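Local coordinates for protein carbohydrate deacetylase Agd3 (Neosartorya fumigata, PDB 6NWZ) that probably removes N-acetyl groups from the exopolysaccharide galactosaminogalactan as a metal-binding carbohydrate esterase required for Aspergillus fumigatus biofilm formation, at residues Gly113-Gln118 with Leu237-Tyr242; Thr150-Thr155 with Asn181-Ala186; Ala156-Gly161 with Gln230-Thr235; Thr160-Ser165 with Phe581-Asp586; Ala174-Ser179 with Ala197-Val202. One frame throughout, in Å; residues are numbered along the deposited sequence.

Contact 1: Gly113-Gln118 with Leu237-Tyr242; sequences GVRMVQ and LTRGLY
Arg239 turns the end of its guanidinium toward Gly113, so that NH1 and NH2 share one acceptor: each lies 3.2 Å from Gly113 O, which sits at the edge of the group, near its plane. At 134° both N-H...O bonds are weak, a forked grip and not a straight one. NH2 of Arg239 also bonds to Leu684 O. Arg115 finds its own partners in Glu210, salt-bridged to NE, and in Trp236 O, bonded to NH1.

The two arginines cover each other in part. Arg115 NE stands 3.5 Å above one face of the Arg239 guanidinium, displaced toward its rim, while Arg239 CG lies over a face of the Arg115 group; the planes differ by 32°. Arg115 runs straight from CG to NE, which carries its guanidinium from the strand to the loop. Glu210 is also in a long, weak ion pair with Arg239 and probably offsets much of the gathered positive charge.

Deeper in, Leu237 CD1 packs 3.8 Å from Arg115 CB and 4.0 Å from Val117 CG2. Beyond Leu237 the helix closes with a Schellman motif, Arg239 taking positive phi (54°) and bringing its side chain round to the strand. The paired arginines thus form part of the surroundings of the zinc site of Glu210 and the C-terminal Leu684, joining strand 115-119 to the end of helix 224-237.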
# COMPACT_ATOMS: atom_id res chain seq x y z
N GLY A 113 -19.68 23.92 13.15
CA GLY A 113 -18.26 23.75 13.45
C GLY A 113 -17.52 22.83 12.49
O GLY A 113 -16.65 22.06 12.92
N VAL A 114 -17.84 22.92 11.20
CA VAL A 114 -17.31 22.01 10.19
C VAL A 114 -16.22 22.73 9.40
O VAL A 114 -16.37 23.90 9.03
CB VAL A 114 -18.44 21.50 9.28
CG1 VAL A 114 -17.88 20.66 8.15
CG2 VAL A 114 -19.44 20.70 10.08
N ARG A 115 -15.13 22.02 9.13
CA ARG A 115 -13.99 22.57 8.41
C ARG A 115 -14.12 22.30 6.92
O ARG A 115 -14.85 21.41 6.48
CB ARG A 115 -12.69 21.99 8.95
CG ARG A 115 -12.36 22.45 10.37
CD ARG A 115 -11.18 21.70 10.95
NE ARG A 115 -10.71 22.30 12.20
CZ ARG A 115 -9.68 21.85 12.91
NH1 ARG A 115 -9.01 20.79 12.50
NH2 ARG A 115 -9.33 22.47 14.02
N MET A 116 -13.38 23.09 6.13
CA MET A 116 -13.35 22.96 4.68
C MET A 116 -11.91 22.94 4.19
O MET A 116 -11.06 23.68 4.70
CB MET A 116 -14.11 24.10 4.00
CG MET A 116 -13.95 24.14 2.49
SD MET A 116 -14.87 25.49 1.72
CE MET A 116 -16.55 24.99 2.06
N VAL A 117 -11.64 22.09 3.20
CA VAL A 117 -10.33 21.99 2.57
C VAL A 117 -10.48 22.35 1.10
O VAL A 117 -11.40 21.87 0.43
CB VAL A 117 -9.74 20.58 2.73
CG1 VAL A 117 -8.49 20.42 1.87
CG2 VAL A 117 -9.43 20.29 4.19
N GLN A 118 -9.58 23.20 0.61
CA GLN A 118 -9.54 23.57 -0.80
C GLN A 118 -8.12 23.39 -1.31
O GLN A 118 -7.18 23.96 -0.75
CB GLN A 118 -10.00 25.01 -1.01
CG GLN A 118 -11.42 25.28 -0.56
CD GLN A 118 -12.08 26.35 -1.39
OE1 GLN A 118 -11.98 26.35 -2.62
NE2 GLN A 118 -12.77 27.27 -0.73
N LEU A 237 -9.07 17.97 8.57
CA LEU A 237 -10.50 18.04 8.29
C LEU A 237 -11.31 17.22 9.27
O LEU A 237 -12.43 17.59 9.62
CB LEU A 237 -10.79 17.58 6.86
CG LEU A 237 -12.22 17.72 6.36
CD1 LEU A 237 -12.60 19.19 6.33
CD2 LEU A 237 -12.34 17.11 4.98
N THR A 238 -10.77 16.09 9.73
CA THR A 238 -11.48 15.21 10.64
C THR A 238 -11.11 15.44 12.10
O THR A 238 -11.64 14.75 12.97
CB THR A 238 -11.20 13.74 10.28
OG1 THR A 238 -9.82 13.45 10.49
CG2 THR A 238 -11.56 13.46 8.83
N ARG A 239 -10.22 16.39 12.38
CA ARG A 239 -9.66 16.62 13.72
C ARG A 239 -9.05 15.35 14.31
O ARG A 239 -8.96 15.22 15.54
CB ARG A 239 -10.72 17.18 14.67
CG ARG A 239 -11.19 18.59 14.33
CD ARG A 239 -12.30 19.05 15.26
NE ARG A 239 -12.60 20.46 15.10
CZ ARG A 239 -13.47 20.95 14.23
NH1 ARG A 239 -14.14 20.12 13.43
NH2 ARG A 239 -13.69 22.25 14.15
N GLY A 240 -8.60 14.42 13.47
CA GLY A 240 -8.07 13.16 13.94
C GLY A 240 -9.09 12.15 14.42
O GLY A 240 -8.71 11.12 14.98
N LEU A 241 -10.38 12.41 14.20
CA LEU A 241 -11.45 11.54 14.68
C LEU A 241 -12.32 11.16 13.48
O LEU A 241 -12.92 12.03 12.85
CB LEU A 241 -12.28 12.25 15.75
CG LEU A 241 -13.44 11.52 16.41
CD1 LEU A 241 -12.95 10.29 17.16
CD2 LEU A 241 -14.16 12.47 17.35
N TYR A 242 -12.38 9.86 13.18
CA TYR A 242 -13.06 9.41 11.97
C TYR A 242 -13.26 7.90 12.03
O TYR A 242 -12.59 7.19 12.78
CB TYR A 242 -12.27 9.78 10.71
CG TYR A 242 -10.84 9.28 10.72
CD1 TYR A 242 -10.52 8.02 10.24
CD2 TYR A 242 -9.81 10.08 11.22
CE1 TYR A 242 -9.21 7.56 10.26
CE2 TYR A 242 -8.51 9.63 11.23
CZ TYR A 242 -8.21 8.38 10.75
OH TYR A 242 -6.91 7.94 10.77

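Contact 2: Thr150-Thr155 with Asn181-Ala186; sequences TSDFPT and NTKEIA. With NAG (2-acetamido-2-deoxy-beta-D-glucopyranose), chain C.
Phe153 and Ile185 form the tight half of this contact, Asp152 and Lys183 its looser, outer side; together they lay a type I beta turn, Thr150 to Phe153, against strand 182-188 within the CBM87 region. The turn is closed by Phe153 N bonding to Thr150 O at 3.2 Å, and the same oxygen stands 4.0 Å above one face of the Phe153 ring, offset toward its rim.

On the buried side, the tip of Ile185 does the touching. CD1 comes 3.9 Å from Phe153 CE1, and the two side chains meet at a slant. Ile185 holds CG1 between its backbone N and carbonyl carbon (chi1 68°), with the chain then extended (chi2 169°), so the delta methyl is delivered to the ring. Met212 of strand 209-214 touches both residues, and Ala232 and Thr235 of helix 224-237 pack on Phe153, which places this half between helix and strands.

The outer side is polar and partly exposed. Lys183 bends at chi3 (-69°) and meets Asp152 from the opposite direction in a salt bridge. Asp149 is a second salt-bridge partner of Lys183 NZ and also bonds to Ser151 OG, so the ammonium is probably balanced by two carboxylates. Ser151 OG itself stays 3.8 Å from Lys183 NZ, a proximity without a bond. The bridge to Asp152 is made through a single carboxylate oxygen: Asp152 OD2 receives Lys183 NZ at 2.7 Å on its syn lone pair, whereas Asp152 OD1 lies 3.7 Å from that nitrogen.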
# COMPACT_ATOMS: atom_id res chain seq x y z
N THR A 150 3.14 21.87 11.62
CA THR A 150 2.20 20.76 11.67
C THR A 150 1.40 20.74 12.97
O THR A 150 0.75 19.73 13.27
CB THR A 150 2.94 19.44 11.49
OG1 THR A 150 3.90 19.27 12.55
CG2 THR A 150 3.66 19.42 10.16
N SER A 151 1.42 21.83 13.74
CA SER A 151 0.77 21.87 15.04
C SER A 151 -0.75 21.85 14.96
O SER A 151 -1.40 21.61 15.98
CB SER A 151 1.22 23.10 15.82
OG SER A 151 0.82 24.29 15.15
N ASP A 152 -1.33 22.10 13.79
CA ASP A 152 -2.78 22.05 13.64
C ASP A 152 -3.30 20.65 13.33
O ASP A 152 -4.51 20.43 13.41
CB ASP A 152 -3.23 23.02 12.54
CG ASP A 152 -2.95 24.47 12.89
OD1 ASP A 152 -3.77 25.09 13.59
OD2 ASP A 152 -1.89 25.00 12.46
N PHE A 153 -2.42 19.71 13.01
CA PHE A 153 -2.80 18.33 12.74
C PHE A 153 -1.70 17.41 13.26
O PHE A 153 -1.03 16.70 12.50
CB PHE A 153 -3.04 18.11 11.24
CG PHE A 153 -2.09 18.86 10.35
CD1 PHE A 153 -2.38 20.16 9.94
CD2 PHE A 153 -0.91 18.28 9.92
CE1 PHE A 153 -1.50 20.86 9.12
CE2 PHE A 153 -0.03 18.97 9.10
CZ PHE A 153 -0.33 20.26 8.70
N PRO A 154 -1.50 17.39 14.59
CA PRO A 154 -0.35 16.65 15.13
C PRO A 154 -0.47 15.14 15.00
O PRO A 154 0.56 14.46 14.92
CB PRO A 154 -0.32 17.09 16.60
CG PRO A 154 -1.73 17.49 16.91
CD PRO A 154 -2.28 18.06 15.64
N THR A 155 -1.69 14.59 14.98
CA THR A 155 -1.82 13.14 14.84
C THR A 155 -1.53 12.66 13.43
O THR A 155 -1.48 11.45 13.20
CB THR A 155 -3.22 12.69 15.27
OG1 THR A 155 -4.21 13.44 14.56
CG2 THR A 155 -3.41 12.89 16.76
N ASN A 181 -5.72 36.42 10.42
CA ASN A 181 -6.72 35.42 10.05
C ASN A 181 -6.16 34.28 9.21
O ASN A 181 -6.91 33.35 8.90
CB ASN A 181 -7.88 36.08 9.28
CG ASN A 181 -7.43 36.77 8.00
OD1 ASN A 181 -6.48 36.36 7.35
ND2 ASN A 181 -8.14 37.84 7.65
N THR A 182 -4.88 34.32 8.84
CA THR A 182 -4.29 33.32 7.96
C THR A 182 -2.87 33.02 8.44
O THR A 182 -2.06 33.93 8.60
CB THR A 182 -4.26 33.82 6.51
OG1 THR A 182 -5.59 34.12 6.07
CG2 THR A 182 -3.65 32.77 5.59
N LYS A 183 -2.59 31.73 8.66
CA LYS A 183 -1.26 31.26 9.01
C LYS A 183 -0.72 30.36 7.90
O LYS A 183 -1.48 29.78 7.12
CB LYS A 183 -1.27 30.48 10.33
CG LYS A 183 -1.97 29.14 10.25
CD LYS A 183 -2.02 28.45 11.59
CE LYS A 183 -0.64 28.01 12.04
NZ LYS A 183 -0.73 27.23 13.30
N GLU A 184 0.60 30.24 7.85
CA GLU A 184 1.28 29.41 6.86
C GLU A 184 1.63 28.06 7.47
O GLU A 184 2.16 28.00 8.58
CB GLU A 184 2.54 30.12 6.35
CG GLU A 184 3.54 29.19 5.69
CD GLU A 184 4.77 29.92 5.16
OE1 GLU A 184 4.61 30.82 4.30
OE2 GLU A 184 5.88 29.59 5.60
N ILE A 185 1.32 26.99 6.75
CA ILE A 185 1.68 25.64 7.18
C ILE A 185 2.66 24.96 6.24
O ILE A 185 3.31 23.98 6.64
CB ILE A 185 0.43 24.75 7.38
CG1 ILE A 185 -0.24 24.46 6.04
CG2 ILE A 185 -0.56 25.39 8.34
CD1 ILE A 185 -1.31 23.39 6.11
N ALA A 186 2.79 25.42 4.99
CA ALA A 186 3.74 24.86 4.04
C ALA A 186 4.40 25.99 3.28
O ALA A 186 3.87 27.10 3.17
CB ALA A 186 3.06 23.88 3.07
C1 NAG C . -7.07 40.93 9.78
C2 NAG C . -7.69 42.33 9.72
C3 NAG C . -8.33 42.69 11.06
C4 NAG C . -9.29 41.60 11.51
C5 NAG C . -8.58 40.25 11.52
C6 NAG C . -9.49 39.09 11.87
C7 NAG C . -6.91 44.24 8.39
C8 NAG C . -5.79 45.20 8.14
N2 NAG C . -6.70 43.33 9.34
O3 NAG C . -9.01 43.93 10.93
O4 NAG C . -9.77 41.88 12.82
O5 NAG C . -8.05 39.98 10.22
O6 NAG C . -10.50 38.89 10.90
O7 NAG C . -7.96 44.29 7.76

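Contact 3: Ala156-Gly161 with Gln230-Thr235; sequences AGLKTG and QHAWIT
Ala156 sets its methyl group against the part of helix 224-237 formed by His231 and Thr235, at the start of a loop-on-helix packing inside the CBM87 region. Ala156 CB lies 3.3 Å from Thr235 OG1 and 3.6 Å from His231 O. That hydroxyl is already engaged: Thr235 OG1 donates to His231 O, 2.6 Å away, at a C=O...O angle of 163°. With OG1 opposite its carbonyl carbon (chi1 -51°), Thr235 can fold this bond back one helical turn, and the methyl packs on a closed polar pair.

Gly157 follows with positive phi (71°) and redirects the chain. Its backbone, like that of Lys159, bonds to the segment around the end of helix 569-584, so the loop runs between two helices. In between, Leu158 points back to helix 224-237 and straddles two residues with its branches. CD2 meets His231 at CB alone, 4.2 Å apart; the imidazole leads away, held by Tyr47 OH at ND1 and Leu536 O at NE2. Phe147 packs on both Leu158 and Ala232. The other branch makes the closer approach to the helix, Leu158 CD1 resting 3.8 Å from Ala232 CB.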
# COMPACT_ATOMS: atom_id res chain seq x y z
N ALA A 156 -1.33 13.57 12.47
CA ALA A 156 -0.99 13.16 11.11
C ALA A 156 0.40 12.55 11.04
O ALA A 156 0.67 11.79 10.10
CB ALA A 156 -1.09 14.35 10.16
N GLY A 157 1.27 12.85 11.99
CA GLY A 157 2.57 12.22 12.03
C GLY A 157 3.53 12.66 10.94
O GLY A 157 4.48 11.93 10.64
N LEU A 158 3.30 13.82 10.35
CA LEU A 158 4.20 14.33 9.32
C LEU A 158 5.38 15.03 9.98
O LEU A 158 5.21 15.82 10.92
CB LEU A 158 3.46 15.29 8.39
CG LEU A 158 2.17 14.73 7.77
CD1 LEU A 158 1.53 15.76 6.85
CD2 LEU A 158 2.47 13.45 7.03
N LYS A 159 6.59 14.74 9.49
CA LYS A 159 7.80 15.34 10.05
C LYS A 159 8.02 16.71 9.42
O LYS A 159 8.16 16.82 8.19
CB LYS A 159 9.00 14.41 9.83
CG LYS A 159 8.97 13.22 10.77
CD LYS A 159 10.18 12.30 10.62
CE LYS A 159 10.06 11.12 11.60
NZ LYS A 159 11.12 10.08 11.43
N THR A 160 8.06 17.73 10.26
CA THR A 160 8.19 19.11 9.80
C THR A 160 9.55 19.34 9.14
O THR A 160 10.57 18.81 9.58
CB THR A 160 8.01 20.06 10.99
OG1 THR A 160 6.89 19.64 11.78
CG2 THR A 160 7.78 21.48 10.51
N GLY A 161 9.55 20.13 8.07
CA GLY A 161 10.77 20.55 7.42
C GLY A 161 11.30 19.61 6.36
O GLY A 161 12.23 19.99 5.64
N GLN A 230 -1.71 14.75 1.33
CA GLN A 230 -3.12 14.54 1.63
C GLN A 230 -3.35 14.17 3.09
O GLN A 230 -4.44 14.41 3.62
CB GLN A 230 -3.69 13.45 0.72
CG GLN A 230 -3.05 12.09 0.90
CD GLN A 230 -3.62 11.06 -0.04
OE1 GLN A 230 -4.60 11.32 -0.74
NE2 GLN A 230 -3.01 9.88 -0.06
N HIS A 231 -2.33 13.62 3.76
CA HIS A 231 -2.48 13.26 5.16
C HIS A 231 -2.59 14.49 6.06
O HIS A 231 -3.10 14.38 7.18
CB HIS A 231 -1.31 12.38 5.59
CG HIS A 231 -1.20 11.12 4.80
ND1 HIS A 231 -2.08 10.07 4.96
CD2 HIS A 231 -0.33 10.73 3.84
CE1 HIS A 231 -1.75 9.09 4.13
NE2 HIS A 231 -0.69 9.47 3.44
N ALA A 232 -2.15 15.65 5.59
CA ALA A 232 -2.32 16.86 6.37
C ALA A 232 -3.77 17.31 6.37
O ALA A 232 -4.36 17.53 7.44
CB ALA A 232 -1.41 17.97 5.83
N TRP A 233 -4.39 17.44 5.19
CA TRP A 233 -5.74 17.98 5.15
C TRP A 233 -6.78 16.96 5.61
O TRP A 233 -7.83 17.36 6.13
CB TRP A 233 -6.08 18.53 3.76
CG TRP A 233 -6.22 17.54 2.62
CD1 TRP A 233 -5.30 17.27 1.65
CD2 TRP A 233 -7.37 16.73 2.32
NE1 TRP A 233 -5.80 16.33 0.78
CE2 TRP A 233 -7.06 15.98 1.16
CE3 TRP A 233 -8.62 16.55 2.92
CZ2 TRP A 233 -7.96 15.07 0.60
CZ3 TRP A 233 -9.51 15.65 2.36
CH2 TRP A 233 -9.18 14.92 1.20
N ILE A 234 -6.52 15.67 5.45
CA ILE A 234 -7.44 14.66 5.96
C ILE A 234 -7.46 14.67 7.48
O ILE A 234 -8.52 14.68 8.11
CB ILE A 234 -7.09 13.26 5.41
CG1 ILE A 234 -7.32 13.21 3.90
CG2 ILE A 234 -7.90 12.19 6.13
CD1 ILE A 234 -6.94 11.89 3.28
N THR A 235 -6.27 14.67 8.10
CA THR A 235 -6.20 14.69 9.56
C THR A 235 -6.79 15.98 10.12
O THR A 235 -7.46 15.96 11.16
CB THR A 235 -4.75 14.53 10.03
OG1 THR A 235 -4.16 13.39 9.39
CG2 THR A 235 -4.70 14.35 11.53

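Contact 4: Thr160-Ser165 with Phe581-Asp586; sequences TGATVS and FVRLVD
Arg583 grips the backbone of Thr163 end-on, with both terminal nitrogens on one oxygen. NH2 lies 2.8 Å from Thr163 O, nearly in line with the carbonyl bond (172°); NH1 lies 3.1 Å from Thr163 O, in the carbonyl plane and on a lone pair. The acceptor is only 2° out of the guanidinium plane, so the group meets it squarely by its edge.

The conformation explains the reach. Arg583 leaves the helix with CG opposite its backbone N, extends through chi2, then bends at chi3 (78°) to swing the guanidinium toward the loop. Glu580, one turn back on the helix, adds a salt bridge to NH2 and probably helps fix its orientation. One face of the guanidinium is backed by Leu584 CD2, 3.6 Å above the plane and offset toward the rim.

That same methyl serves the apolar part: Leu584 CD2 lies 3.8 Å from Val164 CG1, the side chains meeting at a slant. Ala162 CB packs against the helix end, 3.5 Å from Arg583 O in the last helical turn. Tyr228 of helix 224-237 touches Val164 and Leu584. This is a domain interface, joining the CBM87 region to the C-terminal end of helix 569-584 of the deacetylase domain.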
# COMPACT_ATOMS: atom_id res chain seq x y z
N THR A 160 8.06 17.73 10.26
CA THR A 160 8.19 19.11 9.80
C THR A 160 9.55 19.34 9.14
O THR A 160 10.57 18.81 9.58
CB THR A 160 8.01 20.06 10.99
OG1 THR A 160 6.89 19.64 11.78
CG2 THR A 160 7.78 21.48 10.51
N GLY A 161 9.55 20.13 8.07
CA GLY A 161 10.77 20.55 7.42
C GLY A 161 11.30 19.61 6.36
O GLY A 161 12.23 19.99 5.64
N ALA A 162 10.76 18.41 6.25
CA ALA A 162 11.24 17.46 5.25
C ALA A 162 10.75 17.88 3.88
O ALA A 162 9.54 18.04 3.67
CB ALA A 162 10.77 16.05 5.59
N THR A 163 11.68 18.06 2.94
CA THR A 163 11.33 18.58 1.62
C THR A 163 10.83 17.48 0.71
O THR A 163 11.33 16.35 0.74
CB THR A 163 12.54 19.27 0.98
OG1 THR A 163 13.67 18.40 1.04
CG2 THR A 163 12.87 20.58 1.70
N VAL A 164 9.83 17.82 -0.11
CA VAL A 164 9.30 16.95 -1.15
C VAL A 164 9.29 17.72 -2.47
O VAL A 164 9.50 18.93 -2.51
CB VAL A 164 7.89 16.42 -0.82
CG1 VAL A 164 7.92 15.53 0.42
CG2 VAL A 164 6.91 17.57 -0.65
N SER A 165 9.04 16.99 -3.55
CA SER A 165 9.14 17.55 -4.89
C SER A 165 7.79 18.03 -5.39
O SER A 165 6.77 17.38 -5.18
CB SER A 165 9.71 16.51 -5.86
OG SER A 165 9.67 17.00 -7.19
N PHE A 581 10.77 6.67 3.84
CA PHE A 581 9.53 6.65 4.61
C PHE A 581 9.72 7.29 5.98
O PHE A 581 8.90 8.10 6.42
CB PHE A 581 9.03 5.21 4.73
CG PHE A 581 7.75 5.06 5.49
CD1 PHE A 581 6.53 5.14 4.84
CD2 PHE A 581 7.76 4.79 6.86
CE1 PHE A 581 5.34 4.99 5.54
CE2 PHE A 581 6.58 4.64 7.56
CZ PHE A 581 5.37 4.73 6.90
N VAL A 582 10.83 6.95 6.66
CA VAL A 582 11.08 7.49 7.99
C VAL A 582 11.42 8.98 7.91
O VAL A 582 11.16 9.73 8.85
CB VAL A 582 12.17 6.66 8.69
CG1 VAL A 582 12.66 7.37 9.93
CG2 VAL A 582 11.63 5.29 9.05
N ARG A 583 11.99 9.43 6.79
CA ARG A 583 12.29 10.85 6.64
C ARG A 583 11.03 11.70 6.54
O ARG A 583 11.04 12.87 6.94
CB ARG A 583 13.16 11.07 5.41
CG ARG A 583 13.55 12.51 5.20
CD ARG A 583 14.34 12.68 3.92
NE ARG A 583 13.50 12.67 2.73
CZ ARG A 583 12.94 13.76 2.21
NH1 ARG A 583 13.12 14.95 2.79
NH2 ARG A 583 12.20 13.67 1.11
N LEU A 584 9.94 11.13 6.02
CA LEU A 584 8.70 11.87 5.79
C LEU A 584 7.70 11.78 6.93
O LEU A 584 7.08 12.79 7.28
CB LEU A 584 8.03 11.38 4.50
CG LEU A 584 8.87 11.50 3.22
CD1 LEU A 584 8.14 10.88 2.06
CD2 LEU A 584 9.22 12.95 2.93
N VAL A 585 7.51 10.59 7.52
CA VAL A 585 6.50 10.37 8.55
C VAL A 585 7.14 9.63 9.72
O VAL A 585 8.24 9.09 9.63
CB VAL A 585 5.30 9.57 8.01
CG1 VAL A 585 4.66 10.27 6.83
CG2 VAL A 585 5.74 8.18 7.62
N ASP A 586 6.42 9.61 10.85
CA ASP A 586 6.84 8.83 12.01
C ASP A 586 5.98 7.59 12.22
O ASP A 586 6.02 6.99 13.30
CB ASP A 586 6.84 9.70 13.28
CG ASP A 586 5.47 10.25 13.61
OD1 ASP A 586 4.62 9.50 14.13
OD2 ASP A 586 5.24 11.45 13.34

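Contact 5: Ala174-Ser179 with Ala197-Val202; sequences ATISNS and ASTAAV. With NAG (2-acetamido-2-deoxy-beta-D-glucopyranose), chain C.
Ala174 and Thr199 form a single antiparallel bridge, a hydrogen-bonded pair with CA atoms 4.8 Å apart, between strand segments whose axes stand at 90°, consistent with a pairing that stops after one bridge. Two backbone bonds define it: Ala174 N to Thr199 O at 3.1 Å, and Thr199 N to Ala174 O at 3.0 Å. The second is the straighter, with an N-H...O angle of 161°.

Past the bridge the strands diverge, and a water takes over. It accepts from Ile176 N at 3.1 Å and donates to Thr199 OG1 at 2.7 Å, linking a backbone amide to a side chain where direct pairing has ended. Thr199 holds OG1 opposite its carbonyl carbon, on the side facing the departing chain; the hydroxyl is bonded also to Glu184 OE1, so a carboxylate and a water fix it together.

Ile176 completes the contact in an apolar way. Its side chain crosses that of Thr199 at about a right angle, and CG1 lies 4.0 Å from Val202 CG1, the isoleucine and valine sliding past each other in opposite directions. CD1 touches the same valine methyl. Ala174 contributes its methyl, which packs 3.5 Å from Thr199 O.

At its far end the 174-179 segment carries an N-linked glycan: Asn178 ND2 is covalently joined to C1 of the first sugar, well away from the bridge. Beyond this bridge, strand 174-176 pairs antiparallel with strand 129-131, whereas strand 198-206 runs antiparallel between strands 182-188 and 209-214, and Val202 packs on Ala213 of the latter.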
# COMPACT_ATOMS: atom_id res chain seq x y z
N ALA A 174 2.82 32.17 -3.01
CA ALA A 174 1.84 33.09 -2.44
C ALA A 174 2.45 33.87 -1.28
O ALA A 174 3.53 33.56 -0.78
CB ALA A 174 0.60 32.33 -1.96
N THR A 175 1.70 34.89 -0.85
CA THR A 175 2.07 35.73 0.28
C THR A 175 0.84 35.97 1.15
O THR A 175 -0.17 36.48 0.66
CB THR A 175 2.65 37.07 -0.19
OG1 THR A 175 3.82 36.82 -0.98
CG2 THR A 175 3.00 37.95 1.00
N ILE A 176 0.93 35.61 2.43
CA ILE A 176 -0.17 35.88 3.36
C ILE A 176 -0.34 37.38 3.52
O ILE A 176 0.63 38.11 3.76
CB ILE A 176 0.08 35.20 4.71
CG1 ILE A 176 0.16 33.68 4.53
CG2 ILE A 176 -1.01 35.56 5.71
CD1 ILE A 176 0.32 32.93 5.83
N SER A 177 -1.58 37.86 3.38
CA SER A 177 -1.84 39.29 3.37
C SER A 177 -2.31 39.84 4.71
O SER A 177 -2.11 41.04 4.96
CB SER A 177 -2.88 39.63 2.29
OG SER A 177 -3.99 38.77 2.37
N ASN A 178 -2.91 39.03 5.57
CA ASN A 178 -3.30 39.46 6.91
C ASN A 178 -3.02 38.30 7.86
O ASN A 178 -3.77 37.32 7.88
CB ASN A 178 -4.76 39.90 6.96
CG ASN A 178 -5.20 40.35 8.34
OD1 ASN A 178 -4.39 40.55 9.24
ND2 ASN A 178 -6.51 40.52 8.51
N SER A 179 -1.95 38.41 8.65
CA SER A 179 -1.51 37.30 9.49
C SER A 179 -2.39 37.09 10.71
O SER A 179 -2.10 36.17 11.49
CB SER A 179 -0.06 37.52 9.94
OG SER A 179 0.05 38.68 10.74
N ALA A 197 11.83 32.19 -0.47
CA ALA A 197 10.77 31.27 -0.12
C ALA A 197 9.41 31.95 -0.26
O ALA A 197 9.30 33.17 -0.39
CB ALA A 197 10.97 30.74 1.30
N SER A 198 8.36 31.14 -0.22
CA SER A 198 7.01 31.65 -0.41
C SER A 198 6.02 30.67 0.21
O SER A 198 6.36 29.53 0.54
CB SER A 198 6.69 31.87 -1.89
OG SER A 198 6.85 30.66 -2.62
N THR A 199 4.78 31.14 0.36
CA THR A 199 3.74 30.36 1.01
C THR A 199 3.13 29.35 0.05
O THR A 199 2.77 29.69 -1.09
CB THR A 199 2.65 31.29 1.54
OG1 THR A 199 3.19 32.11 2.59
CG2 THR A 199 1.48 30.48 2.07
N ALA A 200 2.99 28.11 0.51
CA ALA A 200 2.44 27.03 -0.30
C ALA A 200 1.08 26.55 0.18
O ALA A 200 0.28 26.11 -0.64
CB ALA A 200 3.40 25.84 -0.34
N ALA A 201 0.80 26.61 1.48
CA ALA A 201 -0.50 26.23 2.00
C ALA A 201 -0.76 27.02 3.27
O ALA A 201 0.17 27.37 4.00
CB ALA A 201 -0.58 24.72 2.26
N VAL A 202 -2.04 27.30 3.53
CA VAL A 202 -2.45 28.15 4.64
C VAL A 202 -3.61 27.50 5.37
O VAL A 202 -4.25 26.57 4.88
CB VAL A 202 -2.84 29.57 4.18
CG1 VAL A 202 -1.67 30.28 3.53
CG2 VAL A 202 -4.04 29.53 3.24
C1 NAG C . -7.07 40.93 9.78
C2 NAG C . -7.69 42.33 9.72
C3 NAG C . -8.33 42.69 11.06
C4 NAG C . -9.29 41.60 11.51
C5 NAG C . -8.58 40.25 11.52
C6 NAG C . -9.49 39.09 11.87
C7 NAG C . -6.91 44.24 8.39
C8 NAG C . -5.79 45.20 8.14
N2 NAG C . -6.70 43.33 9.34
O3 NAG C . -9.01 43.93 10.93
O4 NAG C . -9.77 41.88 12.82
O5 NAG C . -8.05 39.98 10.22
O6 NAG C . -10.50 38.89 10.90
O7 NAG C . -7.96 44.29 7.76
O HOH W 1 3.84 34.65 3.13

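Overall arrangement
Contact 3 is fully buried and contact 5 largely so; contacts 1 and 2 are partly buried, and contact 4 lies at the surface. Chemistry follows place: methyl packing dominates contact 3, a backbone bridge with water defines contact 5, and charged or guanidinium groups mark contacts 1, 2 and 4. Contacts 1 and 3 share helix 224-237, which also packs on Phe153 of contact 2. Contacts 2 and 5 use the neighbouring strands 182-188 and 198-206, bonded from Ala186 O to Ala200 N at 3.0 Å. Contacts 3 and 4 share Thr160 and Gly161, and together they hold one loop between helix 224-237 and the end of helix 569-584 of the deacetylase domain.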